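Local coordinates for aldo-keto reductase family 1 member C1 (PDB 1QWK), which belongs to the aldo-keto reductase family and probably reduces aldehydes or ketones with NADPH, as aldose reductases do, at residues Ala34-Val39 with Gly59-Glu64; Ile19-Trp24 with Asn268-Asn273. One frame throughout, in Å; residues are numbered along the deposited sequence.

Interaction 1. Residues Ala34-Val39 with Gly59-Glu64; sequences AVKTAV and GTAIKE
Val-35 and Ala-61 form the apolar side of this helix pair. The methyl CB of Ala-61 lies against one branch of the valine, 3.8 Å from Val-35 CG1 and 3.9 Å from Val-35 CB. CG1 sits anti to the valine's own backbone N (chi1 171°), which places this methyl on the alanine. The backbones come nearest one residue further on, with the CA atoms of Lys-36 and Ala-61 6.5 Å apart; the small alanine suits so close a pass. The two segments belong to helices 28-41 and 55-68, the first two of the outer ring of a (beta/alpha)8, or TIM, barrel, joined through strand 45-47. Their local axes approach to 9.4 Å and run in broadly the same direction, 42° apart. Leu-65 of helix 55-68 and Leu-21 of strand 21-22 also pack on Val-35. The polar side lies nearer the surface, where Lys-36 passes Ala-61 with its CG and runs outward to Glu-64, crossing the glutamate side chain at about a right angle. A bend at chi3 (71°) turns the lysine tip, and NZ makes a hydrogen-bonded salt bridge of 2.9 Å to Glu-64 OE1. It meets this oxygen on the anti side, slightly out of the carboxylate plane. The same NZ also pairs with Glu-68, one turn further along helix 55-68, so two carboxylates share one ammonium group. A methionine at Lys-36 would probably leave the carboxylates of Glu-64 and Glu-68 near one another without the positive charge they share.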
ATOM      1  N   ALA A  34     -16.200  -5.389  -0.851  1.00 22.64           N
ATOM      2  CA  ALA A  34     -15.266  -4.610  -0.051  1.00 21.91           C
ATOM      3  C   ALA A  34     -15.128  -3.180  -0.572  1.00 21.01           C
ATOM      4  O   ALA A  34     -15.151  -2.225   0.203  1.00 21.15           O
ATOM      5  CB  ALA A  34     -13.898  -5.294  -0.030  1.00 21.18           C
ATOM      6  N   VAL A  35     -14.983  -3.037  -1.885  1.00 19.67           N
ATOM      7  CA  VAL A  35     -14.834  -1.718  -2.482  1.00 20.36           C
ATOM      8  C   VAL A  35     -16.072  -0.860  -2.245  1.00 20.46           C
ATOM      9  O   VAL A  35     -15.965   0.286  -1.808  1.00 20.26           O
ATOM     10  CB  VAL A  35     -14.558  -1.818  -4.007  1.00 20.73           C
ATOM     11  CG1 VAL A  35     -14.633  -0.441  -4.651  1.00 22.50           C
ATOM     12  CG2 VAL A  35     -13.177  -2.421  -4.242  1.00 22.17           C
ATOM     13  N   LYS A  36     -17.251  -1.413  -2.519  1.00 21.72           N
ATOM     14  CA  LYS A  36     -18.486  -0.656  -2.329  1.00 22.17           C
ATOM     15  C   LYS A  36     -18.707  -0.267  -0.872  1.00 23.29           C
ATOM     16  O   LYS A  36     -19.165   0.838  -0.580  1.00 24.16           O
ATOM     17  CB  LYS A  36     -19.679  -1.457  -2.854  1.00 23.93           C
ATOM     18  CG  LYS A  36     -19.538  -1.820  -4.324  1.00 26.99           C
ATOM     19  CD  LYS A  36     -20.782  -2.501  -4.884  1.00 29.18           C
ATOM     20  CE  LYS A  36     -21.941  -1.529  -5.022  1.00 32.72           C
ATOM     21  NZ  LYS A  36     -23.149  -2.203  -5.580  1.00 35.12           N
ATOM     22  N   THR A  37     -18.374  -1.172   0.042  1.00 22.43           N
ATOM     23  CA  THR A  37     -18.534  -0.892   1.465  1.00 23.08           C
ATOM     24  C   THR A  37     -17.593   0.233   1.881  1.00 22.71           C
ATOM     25  O   THR A  37     -17.980   1.152   2.610  1.00 22.12           O
ATOM     26  CB  THR A  37     -18.219  -2.137   2.318  1.00 23.51           C
ATOM     27  OG1 THR A  37     -19.142  -3.186   1.996  1.00 26.16           O
ATOM     28  CG2 THR A  37     -18.334  -1.807   3.797  1.00 24.74           C
ATOM     29  N   ALA A  38     -16.354   0.161   1.406  1.00 21.27           N
ATOM     30  CA  ALA A  38     -15.348   1.161   1.738  1.00 20.37           C
ATOM     31  C   ALA A  38     -15.727   2.541   1.214  1.00 20.16           C
ATOM     32  O   ALA A  38     -15.662   3.534   1.943  1.00 20.23           O
ATOM     33  CB  ALA A  38     -13.992   0.742   1.175  1.00 20.83           C
ATOM     34  N   VAL A  39     -16.117   2.610  -0.052  1.00 20.07           N
ATOM     35  CA  VAL A  39     -16.488   3.893  -0.638  1.00 21.69           C
ATOM     36  C   VAL A  39     -17.709   4.489   0.057  1.00 21.38           C
ATOM     37  O   VAL A  39     -17.754   5.691   0.317  1.00 20.88           O
ATOM     38  CB  VAL A  39     -16.755   3.756  -2.155  1.00 22.07           C
ATOM     39  CG1 VAL A  39     -17.268   5.077  -2.722  1.00 22.68           C
ATOM     40  CG2 VAL A  39     -15.472   3.357  -2.866  1.00 22.35           C
ATOM     41  N   GLY A  59     -13.035  -2.903 -11.349  1.00 22.57           N
ATOM     42  CA  GLY A  59     -13.600  -2.079 -12.403  1.00 22.97           C
ATOM     43  C   GLY A  59     -15.112  -2.168 -12.368  1.00 23.07           C
ATOM     44  O   GLY A  59     -15.816  -1.174 -12.559  1.00 22.67           O
ATOM     45  N   THR A  60     -15.616  -3.370 -12.112  1.00 23.36           N
ATOM     46  CA  THR A  60     -17.055  -3.591 -12.038  1.00 24.45           C
ATOM     47  C   THR A  60     -17.618  -2.857 -10.822  1.00 24.63           C
ATOM     48  O   THR A  60     -18.671  -2.224 -10.898  1.00 24.76           O
ATOM     49  CB  THR A  60     -17.378  -5.099 -11.940  1.00 26.11           C
ATOM     50  OG1 THR A  60     -16.936  -5.754 -13.135  1.00 27.05           O
ATOM     51  CG2 THR A  60     -18.879  -5.325 -11.774  1.00 27.38           C
ATOM     52  N   ALA A  61     -16.903  -2.933  -9.704  1.00 23.45           N
ATOM     53  CA  ALA A  61     -17.335  -2.266  -8.484  1.00 23.95           C
ATOM     54  C   ALA A  61     -17.440  -0.758  -8.702  1.00 23.45           C
ATOM     55  O   ALA A  61     -18.425  -0.129  -8.314  1.00 24.63           O
ATOM     56  CB  ALA A  61     -16.360  -2.567  -7.348  1.00 23.45           C
ATOM     57  N   ILE A  62     -16.416  -0.180  -9.321  1.00 23.30           N
ATOM     58  CA  ILE A  62     -16.403   1.254  -9.586  1.00 24.18           C
ATOM     59  C   ILE A  62     -17.550   1.631 -10.517  1.00 26.62           C
ATOM     60  O   ILE A  62     -18.214   2.648 -10.319  1.00 25.89           O
ATOM     61  CB  ILE A  62     -15.071   1.686 -10.224  1.00 25.10           C
ATOM     62  CG1 ILE A  62     -13.932   1.468  -9.221  1.00 23.87           C
ATOM     63  CG2 ILE A  62     -15.148   3.146 -10.655  1.00 23.72           C
ATOM     64  CD1 ILE A  62     -12.553   1.757  -9.779  1.00 24.54           C
ATOM     65  N   LYS A  63     -17.782   0.800 -11.527  1.00 27.21           N
ATOM     66  CA  LYS A  63     -18.851   1.049 -12.481  1.00 30.35           C
ATOM     67  C   LYS A  63     -20.189   1.137 -11.744  1.00 30.00           C
ATOM     68  O   LYS A  63     -20.968   2.065 -11.963  1.00 31.49           O
ATOM     69  CB  LYS A  63     -18.892  -0.073 -13.522  1.00 31.73           C
ATOM     70  CG  LYS A  63     -19.718   0.245 -14.759  1.00 35.55           C
ATOM     71  CD  LYS A  63     -19.682  -0.908 -15.753  1.00 37.10           C
ATOM     72  CE  LYS A  63     -20.227  -0.500 -17.116  1.00 40.19           C
ATOM     73  NZ  LYS A  63     -21.643  -0.036 -17.058  1.00 41.97           N
ATOM     74  N   GLU A  64     -20.447   0.175 -10.863  1.00 30.82           N
ATOM     75  CA  GLU A  64     -21.686   0.152 -10.092  1.00 31.53           C
ATOM     76  C   GLU A  64     -21.812   1.381  -9.195  1.00 30.73           C
ATOM     77  O   GLU A  64     -22.893   1.962  -9.073  1.00 30.69           O
ATOM     78  CB  GLU A  64     -21.759  -1.121  -9.243  1.00 32.65           C
ATOM     79  CG  GLU A  64     -22.114  -2.376 -10.029  1.00 35.47           C
ATOM     80  CD  GLU A  64     -22.028  -3.641  -9.191  1.00 37.74           C
ATOM     81  OE1 GLU A  64     -22.534  -3.642  -8.046  1.00 39.91           O
ATOM     82  OE2 GLU A  64     -21.463  -4.642  -9.680  1.00 39.37           O
TER

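Interaction 2. Residues Ile19-Trp24 with Asn268-Asn273; sequences IGLGTW and NRIKEN
Ile-19 and Asn-273 make the tight end of this contact. The isoleucine runs out extended, CG1 anti to its backbone N (chi1 -180°), and its terminal CD1 stops 3.4 Å from the main-chain O of Asn-273. The methyl packs against this oxygen from above the plane of its carbonyl, and the oxygen is buried with no polar partner in the model. The amide of Asn-273 is used elsewhere: its ND2 makes a weak hydrogen bond to Ser-264.

One turn back along the helix the side chains fit more loosely. Leu-21 and Ile-270 meet through their terminal methyls, Leu-21 CD1 lying 4.3 Å from Ile-270 CD1, although the backbones are closer here than at the tight end, with 8.1 Å between the CA atoms of Leu-21 and Ile-270. All four touching residues are buried, whereas Asn-268, Arg-269 and Lys-271 lie on the solvent-exposed side of the helix.

Leu-21 lies on the first barrel strand, and helix 267-274 follows the eighth, strand 259-261, so the contact falls at the closure of the TIM barrel. Backbone hydrogen bonds tie Gly-20 to Ile-260 and Gly-22 to Pro-262 on one flank, and Leu-21 to Leu-45 and Asp-47 on the other. Helix 28-41 packs alongside, while Asn-273 touches Leu-250 of helix 245-255.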
ATOM      1  N   ILE A  19      -5.974   7.524   3.514  1.00 17.47           N
ATOM      2  CA  ILE A  19      -6.374   6.165   3.838  1.00 17.87           C
ATOM      3  C   ILE A  19      -7.041   5.543   2.623  1.00 18.31           C
ATOM      4  O   ILE A  19      -7.832   6.183   1.930  1.00 19.42           O
ATOM      5  CB  ILE A  19      -7.331   6.119   5.061  1.00 18.10           C
ATOM      6  CG1 ILE A  19      -7.722   4.666   5.364  1.00 18.93           C
ATOM      7  CG2 ILE A  19      -8.560   6.982   4.806  1.00 19.98           C
ATOM      8  CD1 ILE A  19      -8.450   4.493   6.697  1.00 20.16           C
ATOM      9  N   GLY A  20      -6.688   4.298   2.342  1.00 19.08           N
ATOM     10  CA  GLY A  20      -7.278   3.631   1.204  1.00 19.51           C
ATOM     11  C   GLY A  20      -7.527   2.177   1.513  1.00 18.63           C
ATOM     12  O   GLY A  20      -7.083   1.656   2.539  1.00 18.46           O
ATOM     13  N   LEU A  21      -8.258   1.520   0.626  1.00 17.86           N
ATOM     14  CA  LEU A  21      -8.550   0.110   0.790  1.00 18.93           C
ATOM     15  C   LEU A  21      -7.462  -0.696   0.096  1.00 19.52           C
ATOM     16  O   LEU A  21      -7.228  -0.538  -1.104  1.00 18.79           O
ATOM     17  CB  LEU A  21      -9.913  -0.225   0.175  1.00 20.14           C
ATOM     18  CG  LEU A  21     -10.363  -1.687   0.272  1.00 22.39           C
ATOM     19  CD1 LEU A  21     -10.645  -2.046   1.725  1.00 21.61           C
ATOM     20  CD2 LEU A  21     -11.608  -1.892  -0.582  1.00 22.58           C
ATOM     21  N   GLY A  22      -6.777  -1.535   0.865  1.00 18.84           N
ATOM     22  CA  GLY A  22      -5.743  -2.383   0.301  1.00 20.07           C
ATOM     23  C   GLY A  22      -6.443  -3.652  -0.142  1.00 21.52           C
ATOM     24  O   GLY A  22      -7.127  -4.288   0.662  1.00 24.87           O
ATOM     25  N   THR A  23      -6.288  -4.029  -1.408  1.00 20.16           N
ATOM     26  CA  THR A  23      -6.964  -5.218  -1.922  1.00 21.17           C
ATOM     27  C   THR A  23      -6.103  -6.467  -2.134  1.00 24.13           C
ATOM     28  O   THR A  23      -6.588  -7.448  -2.687  1.00 23.42           O
ATOM     29  CB  THR A  23      -7.679  -4.910  -3.266  1.00 20.29           C
ATOM     30  OG1 THR A  23      -6.706  -4.607  -4.274  1.00 20.98           O
ATOM     31  CG2 THR A  23      -8.628  -3.725  -3.109  1.00 20.22           C
ATOM     32  N   TRP A  24      -4.852  -6.455  -1.684  1.00 26.82           N
ATOM     33  CA  TRP A  24      -3.989  -7.618  -1.894  1.00 30.83           C
ATOM     34  C   TRP A  24      -4.492  -8.925  -1.267  1.00 32.79           C
ATOM     35  O   TRP A  24      -4.018 -10.007  -1.617  1.00 33.52           O
ATOM     36  CB  TRP A  24      -2.563  -7.326  -1.409  1.00 32.53           C
ATOM     37  CG  TRP A  24      -2.407  -7.149   0.069  1.00 35.28           C
ATOM     38  CD1 TRP A  24      -2.780  -6.068   0.815  1.00 36.45           C
ATOM     39  CD2 TRP A  24      -1.808  -8.079   0.978  1.00 36.25           C
ATOM     40  NE1 TRP A  24      -2.445  -6.267   2.136  1.00 37.17           N
ATOM     41  CE2 TRP A  24      -1.847  -7.494   2.263  1.00 36.87           C
ATOM     42  CE3 TRP A  24      -1.239  -9.351   0.830  1.00 36.66           C
ATOM     43  CZ2 TRP A  24      -1.339  -8.140   3.395  1.00 37.55           C
ATOM     44  CZ3 TRP A  24      -0.733  -9.994   1.957  1.00 35.84           C
ATOM     45  CH2 TRP A  24      -0.787  -9.384   3.222  1.00 36.21           C
ATOM     46  N   ASN A 268     -17.312  -4.940   8.950  1.00 30.92           N
ATOM     47  CA  ASN A 268     -17.109  -4.271  10.231  1.00 31.59           C
ATOM     48  C   ASN A 268     -15.690  -3.754  10.417  1.00 29.92           C
ATOM     49  O   ASN A 268     -15.488  -2.701  11.019  1.00 29.87           O
ATOM     50  CB  ASN A 268     -17.471  -5.204  11.387  1.00 35.40           C
ATOM     51  CG  ASN A 268     -18.956  -5.487  11.455  1.00 39.15           C
ATOM     52  OD1 ASN A 268     -19.771  -4.562  11.493  1.00 41.98           O
ATOM     53  ND2 ASN A 268     -19.319  -6.764  11.471  1.00 40.50           N
ATOM     54  N   ARG A 269     -14.709  -4.490   9.910  1.00 28.53           N
ATOM     55  CA  ARG A 269     -13.328  -4.053  10.049  1.00 27.35           C
ATOM     56  C   ARG A 269     -13.032  -2.886   9.113  1.00 25.25           C
ATOM     57  O   ARG A 269     -12.291  -1.971   9.471  1.00 23.33           O
ATOM     58  CB  ARG A 269     -12.371  -5.215   9.787  1.00 28.84           C
ATOM     59  CG  ARG A 269     -12.605  -6.383  10.730  1.00 32.10           C
ATOM     60  CD  ARG A 269     -11.361  -7.222  10.904  1.00 36.88           C
ATOM     61  NE  ARG A 269     -11.628  -8.411  11.709  1.00 41.30           N
ATOM     62  CZ  ARG A 269     -10.684  -9.207  12.202  1.00 42.03           C
ATOM     63  NH1 ARG A 269      -9.405  -8.941  11.975  1.00 42.06           N
ATOM     64  NH2 ARG A 269     -11.024 -10.271  12.918  1.00 43.61           N
ATOM     65  N   ILE A 270     -13.615  -2.918   7.917  1.00 24.05           N
ATOM     66  CA  ILE A 270     -13.418  -1.834   6.960  1.00 23.39           C
ATOM     67  C   ILE A 270     -13.952  -0.544   7.579  1.00 23.38           C
ATOM     68  O   ILE A 270     -13.343   0.518   7.454  1.00 22.68           O
ATOM     69  CB  ILE A 270     -14.155  -2.115   5.622  1.00 22.36           C
ATOM     70  CG1 ILE A 270     -13.474  -3.281   4.894  1.00 23.78           C
ATOM     71  CG2 ILE A 270     -14.157  -0.858   4.743  1.00 22.15           C
ATOM     72  CD1 ILE A 270     -14.170  -3.723   3.623  1.00 24.73           C
ATOM     73  N   LYS A 271     -15.089  -0.639   8.260  1.00 24.02           N
ATOM     74  CA  LYS A 271     -15.675   0.533   8.896  1.00 24.69           C
ATOM     75  C   LYS A 271     -14.847   0.960  10.101  1.00 24.47           C
ATOM     76  O   LYS A 271     -14.643   2.151  10.331  1.00 25.66           O
ATOM     77  CB  LYS A 271     -17.112   0.242   9.331  1.00 26.16           C
ATOM     78  CG  LYS A 271     -18.092   0.079   8.177  1.00 29.35           C
ATOM     79  CD  LYS A 271     -19.489  -0.209   8.702  1.00 33.13           C
ATOM     80  CE  LYS A 271     -20.503  -0.348   7.583  1.00 34.57           C
ATOM     81  NZ  LYS A 271     -21.846  -0.698   8.130  1.00 36.25           N
ATOM     82  N   GLU A 272     -14.365  -0.018  10.862  1.00 25.53           N
ATOM     83  CA  GLU A 272     -13.555   0.256  12.045  1.00 25.48           C
ATOM     84  C   GLU A 272     -12.260   0.986  11.691  1.00 23.59           C
ATOM     85  O   GLU A 272     -11.899   1.963  12.339  1.00 22.58           O
ATOM     86  CB  GLU A 272     -13.205  -1.052  12.759  1.00 28.27           C
ATOM     87  CG  GLU A 272     -12.483  -0.861  14.094  1.00 31.98           C
ATOM     88  CD  GLU A 272     -11.823  -2.137  14.595  1.00 33.53           C
ATOM     89  OE1 GLU A 272     -12.433  -3.219  14.460  1.00 36.35           O
ATOM     90  OE2 GLU A 272     -10.701  -2.055  15.140  1.00 31.30           O
ATOM     91  N   ASN A 273     -11.566   0.506  10.663  1.00 23.39           N
ATOM     92  CA  ASN A 273     -10.303   1.105  10.257  1.00 22.36           C
ATOM     93  C   ASN A 273     -10.422   2.552   9.777  1.00 23.05           C
ATOM     94  O   ASN A 273      -9.435   3.283   9.772  1.00 21.67           O
ATOM     95  CB  ASN A 273      -9.634   0.264   9.165  1.00 22.94           C
ATOM     96  CG  ASN A 273      -9.288  -1.145   9.632  1.00 22.60           C
ATOM     97  OD1 ASN A 273      -9.077  -1.387  10.819  1.00 24.34           O
ATOM     98  ND2 ASN A 273      -9.209  -2.078   8.689  1.00 23.14           N
TER

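In the fold
From the N terminus the chain passes through 19-24, the first half of interaction 2, and goes straight into helix 28-41, which carries 34-39. Strand 45-47 follows, and helix 55-68 then closes the short loop of interaction 1, with 19 residues between its segments. The chain runs through most of the remaining barrel before 268-273 closes the long loop of interaction 2, inside which interaction 1 is nested. One contact therefore joins sequence-adjacent barrel units, the other the first strand and the helix after the eighth, at the barrel's closure. They meet on helix 28-41: Leu-21 CD2 lies 3.7 Å from Val-35 CA, and Ile-270 CG2 3.8 Å from Ala-38 CA.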